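Local coordinates for protein tetraacyldisaccharide 4'-kinase (Aquifex aeolicus, PDB 4ITL) that probably transfers the gamma-phosphate of ATP to the 4'-position of a tetraacyldisaccharide 1-phosphate, making lipid IVA, at residues A[31-36]-A[147-152]; A[65-70]-A[134-139]; A[272-277]-A[288-293]. One frame throughout, in Å; residues are numbered along the deposited sequence.

Interaction 1 of 3, residues A[31-36]-A[147-152]; sequences IKKLPV and HRDLNI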
loop_
_atom_site.group_PDB
_atom_site.type_symbol
_atom_site.label_atom_id
_atom_site.label_comp_id
_atom_site.label_asym_id
_atom_site.label_seq_id
_atom_site.Cartn_x
_atom_site.Cartn_y
_atom_site.Cartn_z
ATOM N N ILE A 31 17.870 -13.128 11.285
ATOM C CA ILE A 31 17.178 -12.811 10.070
ATOM C C ILE A 31 16.853 -14.135 9.405
ATOM O O ILE A 31 17.749 -14.845 9.032
ATOM C CB ILE A 31 18.066 -11.980 9.165
ATOM C CG1 ILE A 31 18.390 -10.644 9.832
ATOM C CG2 ILE A 31 17.360 -11.709 7.858
ATOM C CD1 ILE A 31 19.379 -9.841 9.071
ATOM N N LYS A 32 15.576 -14.474 9.282
ATOM C CA LYS A 32 15.174 -15.771 8.736
ATOM C C LYS A 32 14.983 -15.702 7.223
ATOM O O LYS A 32 14.736 -14.638 6.650
ATOM C CB LYS A 32 13.848 -16.225 9.357
ATOM C CG LYS A 32 13.782 -16.228 10.894
ATOM C CD LYS A 32 12.493 -16.940 11.370
ATOM C CE LYS A 32 11.806 -16.235 12.540
ATOM N NZ LYS A 32 10.428 -15.596 12.264
ATOM N N LYS A 33 15.052 -16.843 6.559
ATOM C CA LYS A 33 15.002 -16.846 5.102
ATOM C C LYS A 33 14.034 -17.860 4.537
ATOM O O LYS A 33 14.091 -19.046 4.866
ATOM C CB LYS A 33 16.389 -17.098 4.523
ATOM C CG LYS A 33 16.399 -17.119 3.005
ATOM C CD LYS A 33 17.744 -16.725 2.423
ATOM C CE LYS A 33 17.868 -17.161 0.962
ATOM N NZ LYS A 33 16.738 -16.727 0.085
ATOM N N LEU A 34 13.138 -17.367 3.681
ATOM C CA LEU A 34 12.218 -18.209 2.945
ATOM C C LEU A 34 12.936 -18.763 1.729
ATOM O O LEU A 34 13.795 -18.111 1.159
ATOM C CB LEU A 34 10.996 -17.418 2.490
ATOM C CG LEU A 34 10.021 -17.041 3.597
ATOM C CD1 LEU A 34 8.983 -15.993 3.142
ATOM C CD2 LEU A 34 9.359 -18.331 4.115
ATOM N N PRO A 35 12.565 -19.973 1.324
ATOM C CA PRO A 35 13.189 -20.666 0.196
ATOM C C PRO A 35 12.686 -20.250 -1.175
ATOM O O PRO A 35 12.963 -20.947 -2.131
ATOM C CB PRO A 35 12.868 -22.137 0.485
ATOM C CG PRO A 35 11.583 -22.096 1.252
ATOM C CD PRO A 35 11.640 -20.840 2.080
ATOM N N VAL A 36 11.954 -19.147 -1.292
ATOM C CA VAL A 36 11.723 -18.534 -2.614
ATOM C C VAL A 36 12.048 -17.046 -2.510
ATOM O O VAL A 36 12.221 -16.524 -1.409
ATOM C CB VAL A 36 10.287 -18.771 -3.160
ATOM C CG1 VAL A 36 10.024 -20.272 -3.315
ATOM C CG2 VAL A 36 9.230 -18.127 -2.279
ATOM N N HIS A 147 14.452 -12.002 5.708
ATOM C CA HIS A 147 15.326 -11.709 4.570
ATOM C C HIS A 147 14.522 -11.305 3.355
ATOM O O HIS A 147 13.533 -11.933 3.066
ATOM C CB HIS A 147 16.135 -12.963 4.181
ATOM C CG HIS A 147 16.962 -12.765 2.954
ATOM N ND1 HIS A 147 18.171 -12.097 2.972
ATOM C CD2 HIS A 147 16.724 -13.073 1.657
ATOM C CE1 HIS A 147 18.652 -12.033 1.747
ATOM N NE2 HIS A 147 17.792 -12.618 0.927
ATOM N N ARG A 148 14.963 -10.277 2.636
ATOM C CA ARG A 148 14.383 -9.944 1.364
ATOM C C ARG A 148 15.492 -9.907 0.348
ATOM O O ARG A 148 16.557 -9.432 0.638
ATOM C CB ARG A 148 13.595 -8.584 1.366
ATOM C CG ARG A 148 14.416 -7.256 1.624
ATOM C CD ARG A 148 14.965 -7.135 3.052
ATOM N NE ARG A 148 14.005 -7.601 4.046
ATOM C CZ ARG A 148 12.980 -6.885 4.508
ATOM N NH1 ARG A 148 12.775 -5.635 4.101
ATOM N NH2 ARG A 148 12.169 -7.414 5.410
ATOM N N ASP A 149 15.192 -10.324 -0.871
ATOM C CA ASP A 149 16.159 -10.313 -1.963
ATOM C C ASP A 149 16.201 -9.010 -2.711
ATOM O O ASP A 149 17.192 -8.687 -3.340
ATOM C CB ASP A 149 15.841 -11.472 -2.892
ATOM C CG ASP A 149 15.932 -12.791 -2.153
ATOM O OD1 ASP A 149 14.871 -13.385 -1.835
ATOM O OD2 ASP A 149 17.079 -13.168 -1.792
ATOM N N LEU A 150 15.117 -8.241 -2.619
ATOM C CA LEU A 150 15.093 -6.905 -3.176
ATOM C C LEU A 150 14.314 -6.017 -2.176
ATOM O O LEU A 150 13.170 -6.293 -1.862
ATOM C CB LEU A 150 14.433 -6.941 -4.560
ATOM C CG LEU A 150 14.194 -5.633 -5.320
ATOM C CD1 LEU A 150 15.497 -4.990 -5.693
ATOM C CD2 LEU A 150 13.385 -5.866 -6.581
ATOM N N ASN A 151 14.958 -4.977 -1.666
ATOM C CA ASN A 151 14.377 -4.136 -0.640
ATOM C C ASN A 151 14.010 -2.797 -1.288
ATOM O O ASN A 151 14.858 -1.965 -1.557
ATOM C CB ASN A 151 15.390 -3.959 0.497
ATOM C CG ASN A 151 14.752 -3.593 1.826
ATOM O OD1 ASN A 151 13.559 -3.828 2.058
ATOM N ND2 ASN A 151 15.559 -3.033 2.725
ATOM N N ILE A 152 12.723 -2.585 -1.516
ATOM C CA ILE A 152 12.276 -1.383 -2.186
ATOM C C ILE A 152 11.658 -0.428 -1.185
ATOM O O ILE A 152 10.733 -0.793 -0.470
ATOM C CB ILE A 152 11.192 -1.683 -3.254
ATOM C CG1 ILE A 152 11.769 -2.651 -4.308
ATOM C CG2 ILE A 152 10.753 -0.376 -3.908
ATOM C CD1 ILE A 152 10.765 -3.202 -5.322
HETATM O O HOH W 1 14.248 -15.299 -0.015
HETATM O O HOH W 2 13.532 -14.744 2.470
#

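Interaction 2 of 3, residues A[65-70]-A[134-139]; sequences KRVCIL and VFILDD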
loop_
_atom_site.group_PDB
_atom_site.type_symbol
_atom_site.label_atom_id
_atom_site.label_comp_id
_atom_site.label_asym_id
_atom_site.label_seq_id
_atom_site.Cartn_x
_atom_site.Cartn_y
_atom_site.Cartn_z
ATOM N N LYS A 65 4.484 -15.283 -12.950
ATOM C CA LYS A 65 4.837 -16.104 -11.779
ATOM C C LYS A 65 3.646 -16.266 -10.824
ATOM O O LYS A 65 2.710 -15.467 -10.844
ATOM C CB LYS A 65 6.020 -15.499 -10.998
ATOM C CG LYS A 65 7.102 -14.812 -11.831
ATOM C CD LYS A 65 7.991 -15.784 -12.590
ATOM C CE LYS A 65 8.860 -16.595 -11.657
ATOM N NZ LYS A 65 9.957 -17.299 -12.382
ATOM N N ARG A 66 3.679 -17.297 -9.983
ATOM C CA ARG A 66 2.692 -17.416 -8.921
ATOM C C ARG A 66 3.108 -16.521 -7.785
ATOM O O ARG A 66 4.131 -16.756 -7.151
ATOM C CB ARG A 66 2.566 -18.854 -8.431
ATOM C CG ARG A 66 1.945 -19.784 -9.449
ATOM C CD ARG A 66 1.645 -21.173 -8.865
ATOM N NE ARG A 66 2.849 -21.873 -8.426
ATOM C CZ ARG A 66 3.755 -22.408 -9.240
ATOM N NH1 ARG A 66 3.619 -22.314 -10.556
ATOM N NH2 ARG A 66 4.809 -23.035 -8.733
ATOM N N VAL A 67 2.303 -15.498 -7.526
ATOM C CA VAL A 67 2.635 -14.454 -6.561
ATOM C C VAL A 67 1.783 -14.534 -5.305
ATOM O O VAL A 67 0.570 -14.751 -5.363
ATOM C CB VAL A 67 2.375 -13.057 -7.171
ATOM C CG1 VAL A 67 2.697 -11.937 -6.144
ATOM C CG2 VAL A 67 3.180 -12.874 -8.449
ATOM N N CYS A 68 2.413 -14.313 -4.167
ATOM C CA CYS A 68 1.690 -14.211 -2.908
ATOM C C CYS A 68 2.148 -12.969 -2.168
ATOM O O CYS A 68 3.356 -12.697 -2.030
ATOM C CB CYS A 68 1.908 -15.460 -2.059
ATOM S SG CYS A 68 1.031 -15.486 -0.505
ATOM N N ILE A 69 1.176 -12.188 -1.708
ATOM C CA ILE A 69 1.467 -10.958 -0.972
ATOM C C ILE A 69 1.380 -11.331 0.500
ATOM O O ILE A 69 0.440 -12.020 0.901
ATOM C CB ILE A 69 0.433 -9.900 -1.298
ATOM C CG1 ILE A 69 0.626 -9.435 -2.738
ATOM C CG2 ILE A 69 0.585 -8.707 -0.384
ATOM C CD1 ILE A 69 -0.547 -8.651 -3.275
ATOM N N LEU A 70 2.405 -10.975 1.276
ATOM C CA LEU A 70 2.407 -11.175 2.716
ATOM C C LEU A 70 2.193 -9.869 3.424
ATOM O O LEU A 70 3.007 -8.913 3.310
ATOM C CB LEU A 70 3.723 -11.792 3.205
ATOM C CG LEU A 70 4.082 -13.132 2.597
ATOM C CD1 LEU A 70 5.512 -13.474 3.105
ATOM C CD2 LEU A 70 3.050 -14.206 2.897
ATOM N N VAL A 134 7.102 -16.365 -5.753
ATOM C CA VAL A 134 7.658 -15.103 -5.263
ATOM C C VAL A 134 6.720 -14.488 -4.211
ATOM O O VAL A 134 5.505 -14.466 -4.383
ATOM C CB VAL A 134 7.934 -14.098 -6.438
ATOM C CG1 VAL A 134 6.646 -13.731 -7.184
ATOM C CG2 VAL A 134 8.671 -12.841 -5.952
ATOM N N PHE A 135 7.296 -14.003 -3.120
ATOM C CA PHE A 135 6.540 -13.243 -2.140
ATOM C C PHE A 135 6.806 -11.740 -2.266
ATOM O O PHE A 135 7.938 -11.321 -2.509
ATOM C CB PHE A 135 6.931 -13.661 -0.749
ATOM C CG PHE A 135 6.479 -15.020 -0.376
ATOM C CD1 PHE A 135 5.146 -15.277 -0.142
ATOM C CD2 PHE A 135 7.402 -16.053 -0.239
ATOM C CE1 PHE A 135 4.738 -16.557 0.219
ATOM C CE2 PHE A 135 6.995 -17.322 0.112
ATOM C CZ PHE A 135 5.670 -17.564 0.361
ATOM N N ILE A 136 5.751 -10.946 -2.106
ATOM C CA ILE A 136 5.879 -9.505 -1.948
ATOM C C ILE A 136 5.391 -9.121 -0.559
ATOM O O ILE A 136 4.223 -9.383 -0.208
ATOM C CB ILE A 136 5.034 -8.736 -2.973
ATOM C CG1 ILE A 136 5.441 -9.088 -4.414
ATOM C CG2 ILE A 136 5.163 -7.247 -2.767
ATOM C CD1 ILE A 136 4.362 -8.664 -5.442
ATOM N N LEU A 137 6.224 -8.457 0.197
ATOM C CA LEU A 137 5.801 -7.924 1.445
ATOM C C LEU A 137 5.239 -6.543 1.201
ATOM O O LEU A 137 5.870 -5.758 0.571
ATOM C CB LEU A 137 6.923 -7.804 2.424
ATOM C CG LEU A 137 7.945 -8.909 2.614
ATOM C CD1 LEU A 137 8.837 -8.616 3.771
ATOM C CD2 LEU A 137 7.303 -10.229 2.752
ATOM N N ASP A 138 4.069 -6.250 1.732
ATOM C CA ASP A 138 3.347 -5.062 1.359
ATOM C C ASP A 138 3.716 -3.913 2.236
ATOM O O ASP A 138 3.573 -2.795 1.826
ATOM C CB ASP A 138 1.840 -5.291 1.303
ATOM C CG ASP A 138 1.165 -5.128 2.603
ATOM O OD1 ASP A 138 1.599 -5.707 3.567
ATOM O OD2 ASP A 138 0.173 -4.446 2.690
ATOM N N ASP A 139 4.156 -4.199 3.442
ATOM C CA ASP A 139 4.762 -3.193 4.313
ATOM C C ASP A 139 5.989 -3.711 5.099
ATOM O O ASP A 139 5.906 -3.943 6.298
ATOM C CB ASP A 139 3.703 -2.657 5.275
ATOM C CG ASP A 139 4.153 -1.428 6.015
ATOM O OD1 ASP A 139 4.964 -0.663 5.471
ATOM O OD2 ASP A 139 3.686 -1.223 7.147
HETATM O O HOH W 3 4.055 -6.979 4.987
#

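Interaction 3 of 3, residues A[272-277]-A[288-293]; sequences GEIYLT and YENVFA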
loop_
_atom_site.group_PDB
_atom_site.type_symbol
_atom_site.label_atom_id
_atom_site.label_comp_id
_atom_site.label_asym_id
_atom_site.label_seq_id
_atom_site.Cartn_x
_atom_site.Cartn_y
_atom_site.Cartn_z
ATOM N N GLY A 272 -30.552 11.226 -3.447
ATOM C CA GLY A 272 -30.363 12.292 -4.421
ATOM C C GLY A 272 -28.915 12.758 -4.553
ATOM O O GLY A 272 -28.593 13.510 -5.459
ATOM N N GLU A 273 -28.038 12.316 -3.657
ATOM C CA GLU A 273 -26.650 12.813 -3.664
ATOM C C GLU A 273 -25.734 11.823 -4.331
ATOM O O GLU A 273 -26.006 10.633 -4.341
ATOM C CB GLU A 273 -26.124 13.081 -2.243
ATOM C CG GLU A 273 -26.880 14.187 -1.516
ATOM C CD GLU A 273 -26.669 15.570 -2.141
ATOM O OE1 GLU A 273 -25.643 15.788 -2.817
ATOM O OE2 GLU A 273 -27.528 16.448 -1.955
ATOM N N ILE A 274 -24.638 12.329 -4.882
ATOM C CA ILE A 274 -23.598 11.482 -5.465
ATOM C C ILE A 274 -22.352 11.593 -4.605
ATOM O O ILE A 274 -21.922 12.700 -4.281
ATOM C CB ILE A 274 -23.203 11.938 -6.884
ATOM C CG1 ILE A 274 -24.426 12.083 -7.798
ATOM C CG2 ILE A 274 -22.197 10.957 -7.477
ATOM C CD1 ILE A 274 -25.031 10.745 -8.244
ATOM N N TYR A 275 -21.789 10.440 -4.253
ATOM C CA TYR A 275 -20.655 10.333 -3.358
ATOM C C TYR A 275 -19.461 9.803 -4.117
ATOM O O TYR A 275 -19.602 8.890 -4.945
ATOM C CB TYR A 275 -20.978 9.370 -2.228
ATOM C CG TYR A 275 -22.017 9.888 -1.284
ATOM C CD1 TYR A 275 -21.654 10.683 -0.208
ATOM C CD2 TYR A 275 -23.372 9.599 -1.467
ATOM C CE1 TYR A 275 -22.625 11.187 0.669
ATOM C CE2 TYR A 275 -24.336 10.092 -0.600
ATOM C CZ TYR A 275 -23.952 10.884 0.464
ATOM O OH TYR A 275 -24.892 11.377 1.335
ATOM N N LEU A 276 -18.311 10.422 -3.875
ATOM C CA LEU A 276 -17.057 10.038 -4.501
ATOM C C LEU A 276 -15.995 9.745 -3.449
ATOM O O LEU A 276 -15.773 10.529 -2.536
ATOM C CB LEU A 276 -16.564 11.139 -5.438
ATOM C CG LEU A 276 -15.324 10.824 -6.267
ATOM C CD1 LEU A 276 -15.631 9.814 -7.353
ATOM C CD2 LEU A 276 -14.745 12.089 -6.865
ATOM N N THR A 277 -15.336 8.607 -3.608
ATOM C CA THR A 277 -14.507 8.017 -2.563
ATOM C C THR A 277 -13.412 7.198 -3.226
ATOM O O THR A 277 -13.239 7.271 -4.435
ATOM C CB THR A 277 -15.322 7.165 -1.579
ATOM O OG1 THR A 277 -14.523 6.872 -0.432
ATOM C CG2 THR A 277 -15.780 5.885 -2.219
ATOM N N TYR A 288 -23.768 -0.124 -2.355
ATOM C CA TYR A 288 -24.460 1.152 -2.087
ATOM C C TYR A 288 -24.588 1.880 -3.398
ATOM O O TYR A 288 -23.618 2.114 -4.119
ATOM C CB TYR A 288 -23.751 2.082 -1.101
ATOM C CG TYR A 288 -23.787 1.653 0.340
ATOM C CD1 TYR A 288 -24.275 2.503 1.320
ATOM C CD2 TYR A 288 -23.313 0.401 0.723
ATOM C CE1 TYR A 288 -24.297 2.123 2.642
ATOM C CE2 TYR A 288 -23.334 0.010 2.035
ATOM C CZ TYR A 288 -23.822 0.879 2.997
ATOM O OH TYR A 288 -23.840 0.489 4.321
ATOM N N GLU A 289 -25.808 2.224 -3.724
ATOM C CA GLU A 289 -26.073 2.991 -4.909
ATOM C C GLU A 289 -25.543 4.420 -4.795
ATOM O O GLU A 289 -25.612 5.060 -3.733
ATOM C CB GLU A 289 -27.598 3.079 -5.093
ATOM C CG GLU A 289 -28.306 1.762 -5.369
ATOM C CD GLU A 289 -27.781 1.059 -6.609
ATOM O OE1 GLU A 289 -27.504 1.742 -7.616
ATOM O OE2 GLU A 289 -27.643 -0.183 -6.581
ATOM N N ASN A 290 -25.105 4.950 -5.920
ATOM C CA ASN A 290 -24.627 6.329 -5.960
ATOM C C ASN A 290 -23.393 6.638 -5.090
ATOM O O ASN A 290 -23.119 7.801 -4.752
ATOM C CB ASN A 290 -25.759 7.295 -5.647
ATOM C CG ASN A 290 -26.911 7.164 -6.642
ATOM O OD1 ASN A 290 -28.020 6.809 -6.257
ATOM N ND2 ASN A 290 -26.641 7.418 -7.929
ATOM N N VAL A 291 -22.655 5.597 -4.739
ATOM C CA VAL A 291 -21.308 5.756 -4.187
ATOM C C VAL A 291 -20.304 5.258 -5.226
ATOM O O VAL A 291 -20.400 4.137 -5.659
ATOM C CB VAL A 291 -21.152 4.996 -2.891
ATOM C CG1 VAL A 291 -19.716 5.064 -2.410
ATOM C CG2 VAL A 291 -22.139 5.570 -1.852
ATOM N N PHE A 292 -19.394 6.124 -5.676
ATOM C CA PHE A 292 -18.399 5.754 -6.685
ATOM C C PHE A 292 -16.978 5.948 -6.123
ATOM O O PHE A 292 -16.797 6.642 -5.130
ATOM C CB PHE A 292 -18.596 6.585 -7.946
ATOM C CG PHE A 292 -19.973 6.458 -8.533
ATOM C CD1 PHE A 292 -20.205 5.626 -9.612
ATOM C CD2 PHE A 292 -21.038 7.166 -7.990
ATOM C CE1 PHE A 292 -21.497 5.504 -10.155
ATOM C CE2 PHE A 292 -22.326 7.036 -8.526
ATOM C CZ PHE A 292 -22.542 6.203 -9.596
ATOM N N ALA A 293 -15.981 5.336 -6.755
ATOM C CA ALA A 293 -14.613 5.545 -6.347
ATOM C C ALA A 293 -13.815 6.022 -7.529
ATOM O O ALA A 293 -13.947 5.474 -8.628
ATOM C CB ALA A 293 -14.020 4.248 -5.851
#

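Interaction 1 of 3, residues A[31-36]-A[147-152]
Lys-33 lays its side chain alongside that of His-147, both pointing the same way, and can be followed atom by atom. Its CB starts 4.2 Å from CB of His-147. With CG anti to the backbone N (chi1 180°) the chain runs out nearly extended, which carries CD over one face of the imidazole, 3.9 Å from CD2 of His-147, in a CH-pi contact. The last torsion bends the chain, and NZ ends 4.0 Å from Asp-149 OD2, close for opposite charges but beyond a salt bridge. A water closes that gap: it accepts a bond from NZ of Lys-33 and lies within hydrogen-bonding distance of Asp-149 OD1 and Val-36 O.

Asp-149 grips the imidazole at its edge. NE2 of His-147 donates to OD2 of Asp-149 at 2.9 Å; the carboxylate oxygen lies in the ring plane, whereas the ring meets the carboxylate from above its plane. The backbones are joined by His-147 N donating to Lys-32 O at 2.8 Å. A second water bridges Leu-34 N and His-147 O, and CG2 of Ile-31 packs 3.6 Å from His-147 N. Asp-149 OD1 also accepts from the backbone N of Val-38, which fastens the carboxylate to strand 38-43.

This is a surface contact between the loop leading into that strand and the approach to strand 150-155. The in-plane bond to Asp-149 and the lysine chain over the face together limit the ring's rotation. The nearby lysine and the donors around Asp-149 probably stabilise its negative charge.

Interaction 2 of 3, residues A[65-70]-A[134-139]
Leu-70 and Phe-135 meet diagonally across two parallel strands, with CG of the leucine 3.6 Å from CD1 of the ring. On the same face CB of Cys-68 lies 3.8 Å from CD1 of Phe-135, and its sulfur sits at the ring edge, SG 5.1 Å from the centroid of Phe-135. CD1 of Leu-70 also reaches CD2 of Leu-137 at 3.7 Å. On the other face the first torsion of Val-67 (179°) turns CG1 to CD1 of Ile-136, 3.7 Å away, and sets CG2 beside CG1 of Val-134.

Between these two layers a parallel ladder fixes the register: Cys-68 N donates to Val-134 O, and Ile-136 N to Cys-68 O. Leu-70 N donates to Ile-136 O at 2.8 Å. Asp-138 N prolongs the ladder to Leu-70 O, which also accepts from a water that in turn accepts from Asp-139 N.

Asp-138 lies near the bound ATP analogue, and Asp-139 forms a salt bridge with Lys-51 of the predicted P-loop, which leads into helix 51-61. These are core strands of the P-loop NTPase fold: helix 119-130 packs on the Phe-135 face, helix 51-61 on the Ile-136 face, strand 38-43 flanks 134-137, and strand 112-115 flanks 67-71.

Interaction 3 of 3, residues A[272-277]-A[288-293]
The ring carbon CG of Tyr-275 and that of Phe-292 each stand anti to their own carbonyl carbon (chi1 -69° and -57°), and each ring presents an edge to a carbonyl of the other segment. Asn-290 O lies in the plane of the Tyr-275 ring, 3.8 Å from CD2 of Tyr-275; Tyr-275 O likewise lies in the plane of the Phe-292 ring. The two rings stand on opposite faces of the sheet. CG2 of Ile-274 completes the phenylalanine side, 4.0 Å from CD2 of Phe-292, while CD1 of Ile-274 reaches ND2 of Asn-290. On the tyrosine side CB of Tyr-275 packs against CG2 of Val-291 at 4.0 Å, and CG1 of Val-291 meets CG2 of Thr-277.

Both carbonyls also take part in the backbone bonds. Tyr-275 N donates to Asn-290 O at 3.0 Å, Phe-292 N to Tyr-275 O at 2.9 Å, and Thr-277 N more weakly to Phe-292 O. The methyl CG2 of Thr-277 also presses on Phe-292 O, 3.2 Å away. The hydroxyl of Thr-277, held by the carbonyl of Phe-232, ties the strand to its other neighbour, 229-234. Tyr-275 OH bonds Glu-270 N, and the Tyr-275 ring stacks edge-to-face on Phe-267.

A type II turn from Tyr-288 to Val-291 leads into the second strand, with Asn-290 in a left-handed conformation. Strand 275-277, the short helix 279-282 and strand 291-300, in that order and with the strands parallel, make a beta-alpha-beta crossover, in which Leu-282 of the helix packs on Val-291 and Ala-293.

In the fold
From the N terminus, the chain leaves helix 11-25 and passes through 31-36, the first half of interaction 1, before strand 38-43. It then supplies 65-70 and, 64 residues on, returns as 134-139 to close interaction 2. Only afterwards does 147-152 come back to 31-36, so interaction 2 is nested within the loop that interaction 1 closes. The two touch where Val-36 and Leu-34 pack on Phe-135, joining the surface loop to the buried strands of the nucleotide-binding part. Interaction 3 follows in series, joining strand 275-277 to strand 291-300 around helix 279-282. Its centre is about 42 Å from that of interaction 1, on the opposite side of the chain's centre.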